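Local structure of ATP phosphoribosyltransferase regulatory subunit (Bacillus halodurans, 3OD1) at residues B[26-30]-B[323-328]; B[46-52]-B[88-92]; B[107-113]-B[125-131]. The protein is probably required, as the HisZ partner of HisG, for the first step of histidine biosynthesis and may allow feedback regulation by histidine. All coordinates share one frame; numbering follows the deposited sequence.

Contact 1: residues B[26-30]-B[323-328]; sequences TKKNI and LVEALN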
# COMPACT_ATOMS: atom_id res chain seq x y z
N THR B 26 7.38 -4.79 -11.76
CA THR B 26 7.11 -6.23 -11.91
C THR B 26 6.08 -6.72 -10.91
O THR B 26 5.14 -7.42 -11.28
CB THR B 26 8.40 -7.04 -11.74
OG1 THR B 26 9.35 -6.61 -12.72
CG2 THR B 26 8.13 -8.55 -11.94
N LYS B 27 6.26 -6.34 -9.65
CA LYS B 27 5.36 -6.76 -8.59
C LYS B 27 3.98 -6.16 -8.82
O LYS B 27 2.96 -6.84 -8.65
CB LYS B 27 5.92 -6.35 -7.23
CG LYS B 27 4.93 -6.39 -6.11
CD LYS B 27 4.93 -5.07 -5.34
CE LYS B 27 3.58 -4.39 -5.44
NZ LYS B 27 3.49 -3.19 -4.55
N LYS B 28 3.95 -4.90 -9.24
CA LYS B 28 2.68 -4.24 -9.48
C LYS B 28 1.88 -4.93 -10.57
O LYS B 28 0.69 -5.20 -10.39
CB LYS B 28 2.85 -2.77 -9.82
CG LYS B 28 1.53 -2.06 -10.12
CD LYS B 28 1.77 -0.61 -10.49
CE LYS B 28 0.68 -0.07 -11.40
NZ LYS B 28 -0.64 -0.16 -10.75
N ASN B 29 2.52 -5.23 -11.70
CA ASN B 29 1.82 -5.92 -12.78
C ASN B 29 1.23 -7.24 -12.28
O ASN B 29 0.06 -7.55 -12.55
CB ASN B 29 2.73 -6.20 -13.96
CG ASN B 29 2.08 -7.13 -14.99
OD1 ASN B 29 1.03 -6.81 -15.54
ND2 ASN B 29 2.69 -8.29 -15.23
N ILE B 30 2.04 -8.01 -11.56
CA ILE B 30 1.57 -9.29 -11.00
C ILE B 30 0.34 -9.09 -10.09
O ILE B 30 -0.68 -9.75 -10.28
CB ILE B 30 2.72 -10.03 -10.27
CG1 ILE B 30 3.72 -10.56 -11.30
CG2 ILE B 30 2.18 -11.18 -9.39
CD1 ILE B 30 5.01 -11.09 -10.71
N LEU B 323 6.08 -14.94 -4.82
CA LEU B 323 5.49 -15.17 -6.13
C LEU B 323 6.32 -14.50 -7.23
O LEU B 323 6.58 -15.10 -8.28
CB LEU B 323 4.03 -14.68 -6.16
CG LEU B 323 3.32 -14.76 -7.51
CD1 LEU B 323 3.37 -16.19 -8.08
CD2 LEU B 323 1.86 -14.25 -7.39
N VAL B 324 6.76 -13.27 -6.99
CA VAL B 324 7.61 -12.57 -7.96
C VAL B 324 8.89 -13.37 -8.24
O VAL B 324 9.26 -13.58 -9.40
CB VAL B 324 7.94 -11.13 -7.51
CG1 VAL B 324 8.90 -10.46 -8.51
CG2 VAL B 324 6.67 -10.29 -7.36
N GLU B 325 9.57 -13.83 -7.18
CA GLU B 325 10.71 -14.74 -7.32
C GLU B 325 10.39 -15.93 -8.22
O GLU B 325 11.15 -16.26 -9.13
CB GLU B 325 11.10 -15.30 -5.96
CG GLU B 325 11.97 -14.44 -5.07
CD GLU B 325 12.26 -15.14 -3.74
OE1 GLU B 325 12.36 -14.45 -2.70
OE2 GLU B 325 12.38 -16.39 -3.73
N ALA B 326 9.27 -16.58 -7.94
CA ALA B 326 8.88 -17.81 -8.63
C ALA B 326 8.63 -17.61 -10.13
O ALA B 326 8.73 -18.56 -10.92
CB ALA B 326 7.66 -18.42 -7.96
N LEU B 327 8.30 -16.38 -10.52
CA LEU B 327 7.91 -16.06 -11.88
C LEU B 327 9.06 -15.61 -12.81
O LEU B 327 8.90 -15.61 -14.03
CB LEU B 327 6.81 -14.99 -11.87
CG LEU B 327 5.39 -15.51 -11.59
CD1 LEU B 327 4.42 -14.36 -11.36
CD2 LEU B 327 4.94 -16.34 -12.75
N ASN B 328 10.20 -15.24 -12.24
CA ASN B 328 11.29 -14.69 -13.06
C ASN B 328 12.66 -14.71 -12.39
O ASN B 328 12.76 -14.63 -11.17
CB ASN B 328 10.94 -13.27 -13.53
CG ASN B 328 10.53 -12.36 -12.38
OD1 ASN B 328 11.35 -11.97 -11.55
ND2 ASN B 328 9.24 -12.01 -12.32
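Ile-30 and Leu-327 meet where two helices of the class II synthetase-like fold cross nearly at right angles (99°, axes 10.4 Å apart): helix 21-40 and helix 320-327, probably the counterparts of the motif 1 and motif 3 helices. The core of the contact is aliphatic. Ile-30 holds CG1 anti to its carbonyl carbon (chi1 -71°) and continues extended, so that CD1 runs tip to tip into CD1 of Leu-327, while the same methyl also lies 3.8 Å from Val-324 CG2. Its second branch, CG2, crosses Leu-323 CD2 at 3.7 Å. Replacing Ile-30 by alanine would probably open a gap between the helices and leave both Leu-327 CD1 and Leu-323 CD2 without their facing methyls. At the margin, Thr-26 CG2 lies against Val-324 CG1, and the hydroxyl turns back to Glu-22 O. Lys-27 offers only backbone and CB carbons to Val-324; its bent chain carries the ammonium away to salt bridges with Glu-127 and with Glu-47 of the second subunit. Packing is tightest at one point, the 3.4 Å between Ile-30 CD1 and Leu-327 CD1, closer than usual for two methyl carbons.

Contact 2: residues B[46-52]-B[88-92]; sequences IETPTLE and PIARL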
# COMPACT_ATOMS: atom_id res chain seq x y z
N ILE B 46 -10.79 -4.14 0.68
CA ILE B 46 -10.87 -3.21 1.80
C ILE B 46 -9.47 -2.86 2.27
O ILE B 46 -8.48 -3.42 1.75
CB ILE B 46 -11.72 -3.77 2.98
CG1 ILE B 46 -11.33 -5.22 3.31
CG2 ILE B 46 -13.20 -3.65 2.66
CD1 ILE B 46 -10.00 -5.35 4.06
N GLU B 47 -9.37 -1.92 3.21
CA GLU B 47 -8.13 -1.73 3.95
C GLU B 47 -8.40 -1.60 5.44
O GLU B 47 -9.49 -1.19 5.85
CB GLU B 47 -7.32 -0.53 3.43
CG GLU B 47 -6.88 -0.73 1.98
CD GLU B 47 -6.12 0.47 1.38
OE1 GLU B 47 -6.33 1.61 1.83
OE2 GLU B 47 -5.33 0.25 0.43
N THR B 48 -7.43 -2.00 6.24
CA THR B 48 -7.52 -1.87 7.70
C THR B 48 -6.25 -1.15 8.14
O THR B 48 -5.34 -0.93 7.33
CB THR B 48 -7.58 -3.25 8.37
OG1 THR B 48 -6.42 -4.01 7.99
CG2 THR B 48 -8.84 -4.01 7.95
N PRO B 49 -6.17 -0.76 9.43
CA PRO B 49 -5.04 0.08 9.86
C PRO B 49 -3.75 -0.70 9.98
O PRO B 49 -3.74 -1.93 10.09
CB PRO B 49 -5.46 0.55 11.27
CG PRO B 49 -6.96 0.33 11.32
CD PRO B 49 -7.18 -0.91 10.49
N THR B 50 -2.65 0.05 10.02
CA THR B 50 -1.35 -0.54 10.20
C THR B 50 -1.20 -1.08 11.63
O THR B 50 -0.50 -2.06 11.86
CB THR B 50 -0.26 0.50 9.90
OG1 THR B 50 -0.36 0.88 8.52
CG2 THR B 50 1.12 -0.08 10.17
N LEU B 51 -1.88 -0.45 12.58
CA LEU B 51 -1.76 -0.83 13.98
C LEU B 51 -3.06 -1.42 14.52
O LEU B 51 -4.14 -0.84 14.32
CB LEU B 51 -1.41 0.40 14.82
CG LEU B 51 0.00 0.96 14.60
CD1 LEU B 51 0.10 2.40 15.11
CD2 LEU B 51 1.03 0.08 15.28
N GLU B 52 -2.96 -2.56 15.19
CA GLU B 52 -4.09 -3.13 15.91
C GLU B 52 -3.66 -3.33 17.36
O GLU B 52 -2.46 -3.33 17.66
CB GLU B 52 -4.53 -4.48 15.30
CG GLU B 52 -4.92 -4.43 13.82
CD GLU B 52 -6.39 -4.13 13.59
OE1 GLU B 52 -7.12 -3.89 14.57
OE2 GLU B 52 -6.83 -4.13 12.42
N PRO B 88 -7.84 -8.78 11.22
CA PRO B 88 -8.42 -7.45 11.02
C PRO B 88 -9.72 -7.50 10.22
O PRO B 88 -10.65 -6.77 10.55
CB PRO B 88 -7.31 -6.69 10.27
CG PRO B 88 -6.04 -7.34 10.79
CD PRO B 88 -6.40 -8.81 10.92
N ILE B 89 -9.81 -8.37 9.22
CA ILE B 89 -11.05 -8.45 8.46
C ILE B 89 -12.19 -9.00 9.34
O ILE B 89 -13.33 -8.56 9.24
CB ILE B 89 -10.88 -9.23 7.15
CG1 ILE B 89 -10.15 -8.35 6.12
CG2 ILE B 89 -12.24 -9.68 6.61
CD1 ILE B 89 -9.73 -9.08 4.88
N ALA B 90 -11.87 -9.94 10.22
CA ALA B 90 -12.88 -10.46 11.14
C ALA B 90 -13.41 -9.33 12.04
O ALA B 90 -14.62 -9.23 12.25
CB ALA B 90 -12.31 -11.60 11.98
N ARG B 91 -12.51 -8.50 12.54
CA ARG B 91 -12.91 -7.34 13.34
C ARG B 91 -13.84 -6.43 12.54
O ARG B 91 -14.86 -5.97 13.03
CB ARG B 91 -11.70 -6.53 13.85
CG ARG B 91 -12.11 -5.29 14.69
CD ARG B 91 -10.91 -4.44 15.15
NE ARG B 91 -10.00 -4.11 14.05
CZ ARG B 91 -10.34 -3.41 12.97
NH1 ARG B 91 -11.58 -2.95 12.82
NH2 ARG B 91 -9.44 -3.18 12.01
N LEU B 92 -13.45 -6.17 11.30
CA LEU B 92 -14.20 -5.26 10.43
C LEU B 92 -15.60 -5.81 10.23
O LEU B 92 -16.59 -5.09 10.38
CB LEU B 92 -13.47 -5.16 9.09
CG LEU B 92 -13.57 -3.90 8.24
CD1 LEU B 92 -12.79 -4.11 6.96
CD2 LEU B 92 -15.01 -3.60 7.93
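Where Thr-48 passes Pro-88, their CA atoms 6.6 Å apart, the extended chain 46-49 lies against helix 86-94 and directs Ile-46 and Thr-48 at it, with Glu-47 between them pointing away, before entering strand 51-53. Sequence and topology are consistent with the end of a class II motif 1, whose characteristic proline would be Pro-49; as in that family, the segment lies at the dimer interface. One end of the contact is oily. Ile-46 sends CD1 across Ile-89 CG1 at 3.6 Å, and Ile-46 and Leu-92 reach toward each other, CG1 to CD1. Thr-48 comes next, set at about a right angle to Pro-88, its OG1 3.6 Å from Pro-88 CB.

The other end is ionic. Arg-91 runs straight through chi2 and then bends at chi3 (51°), which turns the guanidinium side-on to the carboxylate of Glu-52. NH2 lies 2.8 Å from OE2 of Glu-52 in an almost straight bond (176°) that uses the syn lone pair and stays in the guanidinium plane. NE reaches OE1 of Glu-52 at 2.9 Å, bent and tilted from the guanidinium plane, the two flat groups being 32° apart. Around this pair sit carbons: Pro-88 CB is 3.4 Å from Glu-52 OE2, and Pro-49 CD comes obliquely within 3.5 Å of Arg-91 NH2.

The remaining terminal nitrogen, NH1, forms a salt bridge with Asp-18 of the second subunit. A buried arginine thus stands between two carboxylates, one from each chain. Such pairing is likely to keep Glu-52 ionised despite its burial, and the two-point grip fixes the rotation of the guanidinium, so one guanidinium joins helix, strand and neighbouring subunit.

Contact 3: residues B[107-113]-B[125-131]; sequences AYQSNVY and EFEQLGV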
# COMPACT_ATOMS: atom_id res chain seq x y z
N ALA B 107 -11.44 -8.76 0.10
CA ALA B 107 -10.11 -8.98 -0.45
C ALA B 107 -9.16 -7.90 0.04
O ALA B 107 -9.61 -6.86 0.54
CB ALA B 107 -10.12 -8.97 -2.01
N TYR B 108 -7.86 -8.14 -0.08
CA TYR B 108 -6.89 -7.16 0.37
C TYR B 108 -5.59 -7.30 -0.41
O TYR B 108 -5.33 -8.34 -1.00
CB TYR B 108 -6.60 -7.34 1.86
CG TYR B 108 -6.07 -8.73 2.18
CD1 TYR B 108 -6.93 -9.78 2.45
CD2 TYR B 108 -4.70 -8.99 2.16
CE1 TYR B 108 -6.45 -11.06 2.73
CE2 TYR B 108 -4.20 -10.27 2.44
CZ TYR B 108 -5.08 -11.30 2.73
OH TYR B 108 -4.59 -12.57 2.99
N GLN B 109 -4.81 -6.23 -0.42
CA GLN B 109 -3.43 -6.28 -0.87
C GLN B 109 -2.70 -5.36 0.10
O GLN B 109 -2.87 -4.14 0.06
CB GLN B 109 -3.31 -5.79 -2.31
CG GLN B 109 -1.91 -5.80 -2.85
CD GLN B 109 -1.82 -5.25 -4.28
OE1 GLN B 109 -2.79 -5.29 -5.03
NE2 GLN B 109 -0.64 -4.74 -4.65
N SER B 110 -1.93 -5.94 1.00
CA SER B 110 -1.42 -5.19 2.14
C SER B 110 -0.08 -5.69 2.63
O SER B 110 0.22 -6.89 2.55
CB SER B 110 -2.41 -5.29 3.32
OG SER B 110 -3.71 -4.89 2.95
N ASN B 111 0.71 -4.77 3.17
CA ASN B 111 1.90 -5.17 3.91
C ASN B 111 1.52 -5.70 5.28
O ASN B 111 0.72 -5.09 6.01
CB ASN B 111 2.85 -4.00 4.07
CG ASN B 111 3.46 -3.56 2.76
OD1 ASN B 111 3.42 -4.27 1.77
ND2 ASN B 111 4.04 -2.37 2.76
N VAL B 112 2.09 -6.84 5.64
CA VAL B 112 1.97 -7.37 7.00
C VAL B 112 3.37 -7.48 7.60
O VAL B 112 4.38 -7.32 6.89
CB VAL B 112 1.24 -8.74 7.01
CG1 VAL B 112 -0.19 -8.56 6.53
CG2 VAL B 112 1.96 -9.72 6.12
N TYR B 113 3.43 -7.74 8.90
CA TYR B 113 4.65 -7.51 9.64
C TYR B 113 4.98 -8.67 10.57
O TYR B 113 4.09 -9.35 11.08
CB TYR B 113 4.56 -6.20 10.44
CG TYR B 113 4.22 -4.97 9.60
CD1 TYR B 113 5.22 -4.16 9.07
CD2 TYR B 113 2.90 -4.66 9.31
CE1 TYR B 113 4.91 -3.04 8.30
CE2 TYR B 113 2.57 -3.55 8.54
CZ TYR B 113 3.58 -2.75 8.04
OH TYR B 113 3.25 -1.66 7.26
N GLU B 125 8.70 -7.12 7.08
CA GLU B 125 7.59 -6.44 6.40
C GLU B 125 7.50 -6.99 4.99
O GLU B 125 8.49 -6.98 4.27
CB GLU B 125 7.82 -4.91 6.33
CG GLU B 125 6.73 -4.23 5.52
CD GLU B 125 6.88 -2.71 5.41
OE1 GLU B 125 7.94 -2.16 5.78
OE2 GLU B 125 5.93 -2.06 4.93
N PHE B 126 6.32 -7.46 4.59
CA PHE B 126 6.18 -8.00 3.23
C PHE B 126 4.73 -7.93 2.77
O PHE B 126 3.82 -7.92 3.58
CB PHE B 126 6.70 -9.45 3.15
CG PHE B 126 6.00 -10.41 4.07
CD1 PHE B 126 4.76 -10.92 3.73
CD2 PHE B 126 6.57 -10.79 5.27
CE1 PHE B 126 4.10 -11.81 4.58
CE2 PHE B 126 5.92 -11.67 6.12
CZ PHE B 126 4.68 -12.18 5.78
N GLU B 127 4.54 -7.86 1.47
CA GLU B 127 3.20 -7.65 0.90
C GLU B 127 2.45 -8.97 0.72
O GLU B 127 3.01 -9.97 0.25
CB GLU B 127 3.31 -6.90 -0.44
CG GLU B 127 1.99 -6.39 -0.96
CD GLU B 127 2.15 -5.41 -2.11
OE1 GLU B 127 3.23 -5.39 -2.75
OE2 GLU B 127 1.18 -4.66 -2.38
N GLN B 128 1.19 -8.98 1.13
CA GLN B 128 0.37 -10.17 1.00
C GLN B 128 -0.95 -9.80 0.36
O GLN B 128 -1.50 -8.72 0.62
CB GLN B 128 0.14 -10.80 2.36
CG GLN B 128 -0.59 -12.12 2.33
CD GLN B 128 -0.66 -12.75 3.70
OE1 GLN B 128 0.37 -13.01 4.33
NE2 GLN B 128 -1.88 -12.96 4.20
N LEU B 129 -1.45 -10.69 -0.48
CA LEU B 129 -2.70 -10.45 -1.17
C LEU B 129 -3.59 -11.69 -1.03
O LEU B 129 -3.11 -12.82 -1.03
CB LEU B 129 -2.38 -10.10 -2.63
CG LEU B 129 -3.39 -10.01 -3.77
CD1 LEU B 129 -2.71 -9.31 -4.95
CD2 LEU B 129 -3.85 -11.41 -4.18
N GLY B 130 -4.89 -11.49 -0.84
CA GLY B 130 -5.77 -12.63 -0.65
C GLY B 130 -7.22 -12.23 -0.48
O GLY B 130 -7.58 -11.07 -0.72
N VAL B 131 -8.03 -13.20 -0.06
CA VAL B 131 -9.48 -13.04 0.09
C VAL B 131 -9.96 -13.77 1.33
O VAL B 131 -9.32 -14.72 1.80
CB VAL B 131 -10.25 -13.65 -1.11
CG1 VAL B 131 -9.76 -13.07 -2.43
CG2 VAL B 131 -10.11 -15.18 -1.13
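Ser-110 O receives Gln-128 N in a short backbone bond of 2.7 Å at the middle of an antiparallel hairpin, strands 104-113 and 125-134, consistent with motif 2 of class II synthetases. Ser-110 N returns the bond to Gln-128 O, and equivalent reciprocal pairs join Tyr-108 with Gly-130 and Val-112 with Phe-126. The strands are twisted, 145° between their directions, and CA-H groups of the intervening non-hydrogen-bonded pairs also face the carbonyls.

On the face that bears Ala-107, Gln-109, Asn-111 and Glu-127, polar side chains couple diagonally. Gln-109, fully extended, brings NE2 within 2.9 Å of Glu-127 OE2 and meets it from above the carboxylate plane; the other oxygen, OE1, already has a partner in helix 21-40. Further along, Glu-125 lies alongside Tyr-113, both pointing the same way, with Glu-125 CD 3.5 Å from Tyr-113 CE1. Glu-125 OE2 takes only a weak bond from Asn-111 ND2; its stronger link is to Thr-50 OG1 of the second subunit, a hydroxyl that Tyr-113 OH also bonds.

The opposite face is more aromatic. Tyr-108, with CG between the backbone N and the carbonyl carbon (chi1 59°), folds its ring over the bare backbone of Gly-130, whose CA makes a CH-pi contact 4.0 Å from the ring centroid. That placement brings Tyr-108 OH to Gln-128 NE2, which donates to it at 3.0 Å in the plane of the amide. Phe-126, which probably occupies the place of the motif 2 phenylalanine that stacks on adenine in the synthetases, makes a cation-pi interaction with Arg-319 at the end of strand 313-319. Across the strands Val-112 crosses this ring obliquely, its CG2 3.4 Å from Phe-126 CE1.

Contact 3 is the element common to the other two: the hairpin touches both, whereas contacts 1 and 2 do not meet, their centres being 26 Å apart and their nearest atoms about 11 Å. Contact 1, centred 15 Å from contact 3, joins it through Lys-27 NZ and Glu-127 OE1, 2.9 Å apart. Contact 2, centred 11 Å away, meets it through a probable hydrogen bond of 3.0 Å from Ile-46 N to Ala-107 O, and packs Ile-89 against Tyr-108. All three reach the second subunit, and the hairpin of contact 3 is probably the counterpart of the one that bears the ATP site in true synthetases.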